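Local coordinates for protein putative esterase (Bacteroides intestinalis DSM 17393, PDB 5VOL) that acts as a ferulic acid esterase of carbohydrate esterase family 1, releasing ferulate from arabinoxylan in synergy with cognate xylanases, at residues Y44-L49 against Q131-A136; C80-V85 against F267-F272; S163-I168 against D223-R228. One frame throughout, in Å; residues are numbered along the deposited sequence.

Contact 1. Residues Y44-L49 against Q131-A136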
# COMPACT_ATOMS: atom_id res chain seq x y z
N TYR C 44 -7.92 28.56 6.54
CA TYR C 44 -7.37 27.22 6.39
C TYR C 44 -6.53 26.75 7.57
O TYR C 44 -5.94 27.57 8.28
CB TYR C 44 -6.50 27.16 5.13
CG TYR C 44 -7.17 27.58 3.85
CD1 TYR C 44 -7.89 26.67 3.08
CD2 TYR C 44 -7.08 28.89 3.41
CE1 TYR C 44 -8.49 27.06 1.89
CE2 TYR C 44 -7.69 29.29 2.23
CZ TYR C 44 -8.39 28.37 1.48
OH TYR C 44 -8.98 28.78 0.30
N PRO C 45 -6.46 25.43 7.78
CA PRO C 45 -5.41 24.96 8.67
C PRO C 45 -4.05 25.13 8.01
O PRO C 45 -3.97 25.44 6.82
CB PRO C 45 -5.75 23.48 8.91
CG PRO C 45 -6.76 23.13 7.88
CD PRO C 45 -7.42 24.37 7.42
N VAL C 46 -2.98 24.95 8.77
CA VAL C 46 -1.64 25.10 8.22
C VAL C 46 -0.73 23.97 8.68
O VAL C 46 -0.81 23.50 9.83
CB VAL C 46 -1.00 26.47 8.60
CG1 VAL C 46 -0.78 26.57 10.09
CG2 VAL C 46 0.32 26.65 7.85
N LEU C 47 0.09 23.52 7.75
CA LEU C 47 1.17 22.59 8.04
C LEU C 47 2.51 23.29 7.76
O LEU C 47 2.78 23.71 6.63
CB LEU C 47 1.06 21.31 7.19
CG LEU C 47 2.26 20.36 7.28
CD1 LEU C 47 2.37 19.77 8.68
CD2 LEU C 47 2.13 19.23 6.23
N TYR C 48 3.36 23.39 8.78
CA TYR C 48 4.74 23.83 8.57
C TYR C 48 5.56 22.61 8.19
O TYR C 48 5.63 21.64 8.92
CB TYR C 48 5.28 24.54 9.83
CG TYR C 48 4.53 25.84 10.05
CD1 TYR C 48 4.91 27.00 9.39
CD2 TYR C 48 3.40 25.88 10.87
CE1 TYR C 48 4.20 28.18 9.56
CE2 TYR C 48 2.69 27.05 11.04
CZ TYR C 48 3.10 28.20 10.38
OH TYR C 48 2.38 29.36 10.54
N LEU C 49 6.14 22.65 7.00
CA LEU C 49 6.85 21.49 6.49
C LEU C 49 8.34 21.83 6.25
O LEU C 49 8.68 22.53 5.30
CB LEU C 49 6.20 21.01 5.20
CG LEU C 49 6.73 19.75 4.50
CD1 LEU C 49 6.61 18.54 5.42
CD2 LEU C 49 5.93 19.51 3.23
N GLN C 131 -5.53 23.89 17.15
CA GLN C 131 -6.32 22.80 16.60
C GLN C 131 -6.20 22.69 15.09
O GLN C 131 -6.54 21.67 14.50
CB GLN C 131 -7.80 22.99 17.00
CG GLN C 131 -8.11 22.77 18.49
CD GLN C 131 -7.51 23.83 19.44
OE1 GLN C 131 -7.48 25.03 19.15
NE2 GLN C 131 -7.04 23.36 20.61
N HIS C 132 -5.71 23.76 14.45
CA HIS C 132 -5.51 23.76 13.01
C HIS C 132 -4.07 24.12 12.60
O HIS C 132 -3.83 24.73 11.55
CB HIS C 132 -6.50 24.72 12.36
CG HIS C 132 -7.93 24.35 12.63
ND1 HIS C 132 -8.64 24.85 13.70
CD2 HIS C 132 -8.76 23.50 11.99
CE1 HIS C 132 -9.85 24.33 13.70
NE2 HIS C 132 -9.96 23.51 12.67
N ARG C 133 -3.12 23.73 13.43
CA ARG C 133 -1.72 23.99 13.14
C ARG C 133 -0.89 22.75 13.38
O ARG C 133 -0.90 22.20 14.48
CB ARG C 133 -1.18 25.16 13.98
CG ARG C 133 0.29 25.52 13.65
CD ARG C 133 0.86 26.67 14.53
NE ARG C 133 0.10 27.92 14.40
CZ ARG C 133 -0.70 28.41 15.35
NH1 ARG C 133 -0.86 27.76 16.50
NH2 ARG C 133 -1.34 29.56 15.15
N ALA C 134 -0.17 22.29 12.36
CA ALA C 134 0.63 21.08 12.49
C ALA C 134 2.05 21.34 11.99
O ALA C 134 2.31 22.33 11.33
CB ALA C 134 -0.03 19.90 11.72
N ILE C 135 2.97 20.44 12.31
CA ILE C 135 4.34 20.60 11.85
C ILE C 135 4.98 19.25 11.54
O ILE C 135 4.71 18.25 12.20
CB ILE C 135 5.17 21.41 12.91
CG1 ILE C 135 6.55 21.78 12.37
CG2 ILE C 135 5.28 20.67 14.23
CD1 ILE C 135 7.24 22.86 13.26
N ALA C 136 5.80 19.24 10.50
CA ALA C 136 6.48 18.02 10.05
C ALA C 136 7.78 18.43 9.39
O ALA C 136 7.94 19.58 9.00
CB ALA C 136 5.60 17.24 9.07

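Contact 2. Residues C80-V85 against F267-F272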
# COMPACT_ATOMS: atom_id res chain seq x y z
N CYS C 80 -7.53 17.47 3.73
CA CYS C 80 -8.31 18.70 3.59
C CYS C 80 -7.44 19.78 2.95
O CYS C 80 -6.20 19.68 2.94
CB CYS C 80 -8.83 19.17 4.95
SG CYS C 80 -7.51 19.77 6.06
N GLU C 81 -8.06 20.80 2.38
CA GLU C 81 -7.28 21.93 1.90
C GLU C 81 -6.57 22.57 3.10
O GLU C 81 -7.13 22.72 4.18
CB GLU C 81 -8.15 22.94 1.19
CG GLU C 81 -8.71 22.47 -0.13
CD GLU C 81 -9.34 23.61 -0.89
OE1 GLU C 81 -10.05 24.40 -0.26
OE2 GLU C 81 -9.10 23.74 -2.11
N MET C 82 -5.30 22.92 2.91
CA MET C 82 -4.51 23.50 3.98
C MET C 82 -3.38 24.32 3.38
O MET C 82 -2.94 24.06 2.26
CB MET C 82 -3.94 22.42 4.91
CG MET C 82 -2.77 21.59 4.30
SD MET C 82 -2.24 20.21 5.36
CE MET C 82 -3.35 18.90 4.79
N ILE C 83 -2.93 25.32 4.13
CA ILE C 83 -1.72 26.06 3.78
C ILE C 83 -0.52 25.20 4.17
O ILE C 83 -0.48 24.65 5.28
CB ILE C 83 -1.65 27.44 4.52
CG1 ILE C 83 -2.93 28.26 4.28
CG2 ILE C 83 -0.40 28.22 4.10
CD1 ILE C 83 -3.18 28.61 2.82
N ILE C 84 0.43 25.05 3.26
CA ILE C 84 1.65 24.33 3.58
C ILE C 84 2.84 25.28 3.34
O ILE C 84 2.93 25.91 2.28
CB ILE C 84 1.82 23.04 2.76
CG1 ILE C 84 0.58 22.15 2.90
CG2 ILE C 84 3.02 22.23 3.26
CD1 ILE C 84 0.62 20.96 1.96
N VAL C 85 3.74 25.39 4.30
CA VAL C 85 4.82 26.36 4.13
C VAL C 85 6.17 25.84 4.62
O VAL C 85 6.26 25.18 5.66
CB VAL C 85 4.49 27.68 4.85
CG1 VAL C 85 4.34 27.43 6.31
CG2 VAL C 85 5.57 28.76 4.59
N PHE C 267 -2.77 12.17 7.87
CA PHE C 267 -2.59 12.13 9.32
C PHE C 267 -2.94 13.47 9.98
O PHE C 267 -3.77 13.50 10.88
CB PHE C 267 -1.16 11.73 9.67
CG PHE C 267 -0.78 12.00 11.11
CD1 PHE C 267 -1.31 11.23 12.15
CD2 PHE C 267 0.15 12.98 11.42
CE1 PHE C 267 -0.95 11.47 13.47
CE2 PHE C 267 0.53 13.22 12.75
CZ PHE C 267 -0.02 12.46 13.77
N VAL C 268 -2.32 14.57 9.55
CA VAL C 268 -2.64 15.85 10.18
C VAL C 268 -4.09 16.24 9.90
O VAL C 268 -4.76 16.86 10.74
CB VAL C 268 -1.68 16.99 9.73
CG1 VAL C 268 -0.25 16.61 10.08
CG2 VAL C 268 -1.79 17.26 8.25
N THR C 269 -4.60 15.87 8.73
CA THR C 269 -6.00 16.15 8.40
C THR C 269 -6.93 15.51 9.43
O THR C 269 -7.89 16.12 9.87
CB THR C 269 -6.35 15.67 6.99
OG1 THR C 269 -5.68 16.51 6.04
CG2 THR C 269 -7.87 15.74 6.73
N ARG C 270 -6.61 14.28 9.82
CA ARG C 270 -7.36 13.60 10.88
C ARG C 270 -7.32 14.38 12.19
O ARG C 270 -8.35 14.57 12.84
CB ARG C 270 -6.83 12.18 11.09
CG ARG C 270 -7.33 11.20 10.06
CD ARG C 270 -7.02 9.77 10.43
NE ARG C 270 -5.60 9.45 10.51
CZ ARG C 270 -4.87 9.05 9.47
NH1 ARG C 270 -5.42 8.95 8.26
NH2 ARG C 270 -3.60 8.76 9.64
N ILE C 271 -6.13 14.83 12.59
CA ILE C 271 -5.98 15.51 13.87
C ILE C 271 -6.64 16.89 13.88
O ILE C 271 -7.16 17.32 14.90
CB ILE C 271 -4.49 15.63 14.28
CG1 ILE C 271 -3.79 14.28 14.15
CG2 ILE C 271 -4.37 16.10 15.72
CD1 ILE C 271 -4.48 13.17 14.94
N PHE C 272 -6.61 17.60 12.75
CA PHE C 272 -7.20 18.94 12.68
C PHE C 272 -8.65 18.89 13.16
O PHE C 272 -9.38 17.94 12.80
CB PHE C 272 -7.16 19.48 11.24
CG PHE C 272 -5.79 19.91 10.75
CD1 PHE C 272 -4.83 20.40 11.63
CD2 PHE C 272 -5.49 19.85 9.40
CE1 PHE C 272 -3.59 20.81 11.16
CE2 PHE C 272 -4.26 20.24 8.93
CZ PHE C 272 -3.30 20.72 9.82

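Contact 3. Residues S163-I168 against D223-R228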
# COMPACT_ATOMS: atom_id res chain seq x y z
N SER C 163 12.51 10.58 9.14
CA SER C 163 13.95 10.31 9.18
C SER C 163 14.65 11.32 10.08
O SER C 163 15.67 11.92 9.69
CB SER C 163 14.53 10.37 7.78
OG SER C 163 13.72 9.68 6.84
N ALA C 164 14.09 11.55 11.26
CA ALA C 164 14.34 12.78 12.01
C ALA C 164 15.70 12.79 12.70
O ALA C 164 16.17 11.76 13.16
CB ALA C 164 13.24 13.01 13.04
N LEU C 165 16.30 13.97 12.78
CA LEU C 165 17.51 14.15 13.58
C LEU C 165 17.10 14.35 15.04
O LEU C 165 17.09 15.48 15.53
CB LEU C 165 18.33 15.33 13.08
CG LEU C 165 19.68 15.63 13.73
CD1 LEU C 165 20.69 14.52 13.39
CD2 LEU C 165 20.19 17.00 13.27
N MET C 166 16.70 13.26 15.70
CA MET C 166 16.18 13.33 17.06
C MET C 166 17.31 13.68 18.03
O MET C 166 17.08 14.28 19.08
CB MET C 166 15.55 11.99 17.46
CG MET C 166 14.28 11.64 16.68
SD MET C 166 13.04 12.96 16.73
CE MET C 166 11.55 12.04 16.23
N SER C 167 18.51 13.25 17.68
CA SER C 167 19.74 13.60 18.39
C SER C 167 20.88 13.24 17.47
O SER C 167 20.66 12.60 16.44
CB SER C 167 19.86 12.87 19.73
OG SER C 167 19.90 11.46 19.55
N ILE C 168 22.11 13.63 17.82
CA ILE C 168 23.27 13.28 17.02
C ILE C 168 23.50 11.78 17.02
O ILE C 168 23.58 11.17 18.09
CB ILE C 168 24.56 13.96 17.53
CG1 ILE C 168 24.35 15.48 17.63
CG2 ILE C 168 25.73 13.62 16.62
CD1 ILE C 168 24.12 16.15 16.30
N ASP C 223 18.28 3.72 7.15
CA ASP C 223 18.65 5.08 7.52
C ASP C 223 19.66 5.13 8.67
O ASP C 223 19.50 4.44 9.66
CB ASP C 223 17.40 5.87 7.91
CG ASP C 223 17.60 7.35 7.82
OD1 ASP C 223 18.42 7.90 8.59
OD2 ASP C 223 16.92 7.99 6.98
N PHE C 224 20.68 5.98 8.54
CA PHE C 224 21.68 6.13 9.60
C PHE C 224 21.08 6.77 10.85
O PHE C 224 21.66 6.68 11.93
CB PHE C 224 22.90 6.93 9.10
CG PHE C 224 22.69 8.42 9.04
CD1 PHE C 224 21.72 8.97 8.23
CD2 PHE C 224 23.50 9.28 9.77
CE1 PHE C 224 21.53 10.35 8.16
CE2 PHE C 224 23.32 10.66 9.70
CZ PHE C 224 22.33 11.19 8.90
N LEU C 225 19.90 7.38 10.73
CA LEU C 225 19.22 7.94 11.90
C LEU C 225 18.17 7.00 12.50
O LEU C 225 17.45 7.40 13.42
CB LEU C 225 18.58 9.29 11.54
CG LEU C 225 19.56 10.46 11.45
CD1 LEU C 225 18.90 11.72 10.88
CD2 LEU C 225 20.12 10.76 12.84
N LEU C 226 18.08 5.76 12.02
CA LEU C 226 17.10 4.81 12.54
C LEU C 226 17.28 4.59 14.05
O LEU C 226 16.31 4.61 14.80
CB LEU C 226 17.17 3.47 11.80
CG LEU C 226 16.23 2.38 12.35
CD1 LEU C 226 14.76 2.78 12.23
CD2 LEU C 226 16.44 1.04 11.65
N ASP C 227 18.52 4.41 14.49
CA ASP C 227 18.76 4.07 15.88
C ASP C 227 18.28 5.16 16.85
O ASP C 227 17.72 4.85 17.91
CB ASP C 227 20.24 3.75 16.10
CG ASP C 227 20.61 2.34 15.63
OD1 ASP C 227 19.72 1.62 15.13
OD2 ASP C 227 21.79 1.96 15.76
N ARG C 228 18.47 6.43 16.49
CA ARG C 228 18.00 7.52 17.34
C ARG C 228 16.48 7.65 17.33
O ARG C 228 15.88 8.07 18.32
CB ARG C 228 18.61 8.86 16.92
CG ARG C 228 20.11 8.96 17.14
CD ARG C 228 20.49 8.64 18.57
NE ARG C 228 21.87 9.06 18.86
CZ ARG C 228 22.66 8.46 19.75
NH1 ARG C 228 22.22 7.41 20.44
NH2 ARG C 228 23.90 8.90 19.94
O HOH W 1 14.55 7.09 6.26

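Contact 1. Residues Y44-L49 against Q131-A136
Y48 lies against R133 while its backbone joins A134 and A136, in the parallel pairing of strands 46-50 and 133-138. Y48 N donates to A134 O (3.0 Å), and Y48 O accepts A136 N (2.9 Å). With CG beside its backbone N (chi1 -66°), the Y48 ring leans back toward V46 and R133, its CE2 edge meeting R133 CG at 3.9 Å. Ring and guanidinium planes lie 29° apart, and V46 CG2 sits over the rim of one ring face. The Y48 hydroxyl and R133 NE both reach E121 of helix 108-123.

A136 belongs to the other face of the sheet, where its CB touches two leucine methyls, L49 CD1 at 4.0 Å and L47 CD1 at 4.1 Å; C264 of helix 254-271 packs there too. H132 O accepts V46 N (2.9 Å), H132 CB rests on P45 CB (3.7 Å), and H132 ND1 is held by D129.

The four strand-to-strand bonds serve V46 and Y48, while L47 pairs with I83 and V85 instead. One face joins apolar packing to a carboxylate shared by phenol and guanidinium, which would favour a charged E121; to the other the strands give aliphatic L47, L49, A134 and A136.

Contact 2. Residues C80-V85 against F267-F272
C80 and T269 make the polar link: C80 N donates to T269 OG1 at 3.1 Å, with a fairly straight N-H...O angle of 162°. The same hydroxyl bonds to the carbonyl of L265 one helical turn earlier, so OG1 is gripped from two directions and the rotation of the threonine is fixed. T269 CG2 lies alongside, 4.0 Å from C80 CB.

A Cys sulfur-aromatic and a Met-aromatic contact then meet on one ring, both edge-on. C80 SG approaches F272 CD2 at 3.9 Å, and M82 SD approaches the adjoining F272 CE2 at 4.1 Å, with the line from SD to the ring centre 87° off the normal; the methionine crosses F272 at about a right angle. One face of the ring is occupied from within the helix end, by V268 O above its rim.

Apolar packing closes the contact. M82 has CG lodged between its backbone N and carbonyl carbon (chi1 73°), then bends at SD, which brings CE to 4.1 Å from V268 CG2. M70 and L47 touch M82 from other parts of the chain.

The last turn of helix 254-271 is thus held to the loop entering strand 83-87, a C-terminal helix packed beside the central sheet as in the alpha/beta-hydrolase fold.

Contact 3. Residues S163-I168 against D223-R228
S163 and D223 are joined by a water in what is probably the acid corner of an alpha/beta-hydrolase Ser-His-Asp triad: D223 OD2 is hydrogen-bonded to H252 ND1, with S139 on the nucleophile elbow completing the pattern. The water accepts from S163 OG at 2.8 Å and donates to D223 OD2 at 2.6 Å; S163 OG also bonds to W257 NE1. With its carboxylate anti to the backbone N (chi1 -159°), D223 turns OD1 back to L225 N (2.7 Å, through the anti lone pair) while OD2 faces the water and H252. This Asx turn, within a type I turn leading into helix 226-238, ties down the carboxylate's rotation. Calcium-binding D221 and D222 precede it.

L225, at the N-cap position, lays its branched end along the 163-168 loop. Its CD1 methyl nears S163 O (3.4 Å), while CD2 meets L165 CD1 at 3.8 Å, the two leucines crossing obliquely.

R228 makes the polar clasp at the loop's far end. A bend at chi2 carries the chain past S167, whose OG, set between its backbone N and carbonyl carbon (chi1 61°), packs tightly on R228 CD at 3.0 Å without bonding. NH1 turns to a salt bridge with E231. Side-on, the guanidinium grips a single oxygen: I168 O accepts NH2 at 2.9 Å in its carbonyl plane and NE at 2.8 Å from 45° above that plane.

From the N terminus, 44-49 opens contact 1 and 80-85 opens contact 2 before 131-136 closes the first loop, so the two cross. They also touch: strands 46-50 and 83-87 are neighbours in the central sheet, with probable hydrogen bonds from L47 N to I83 O and from L49 N to V85 O. Contact 3 opens at 163-168 and closes at 223-228, after contact 1 is complete and wholly within the long loop that 267-272 shuts. Contact 1 pairs two central strands, contact 2 ties the C-terminal helix to the loop before strand 83-87, and contact 3 ties the loop after strand 158-162 to the start of helix 226-238.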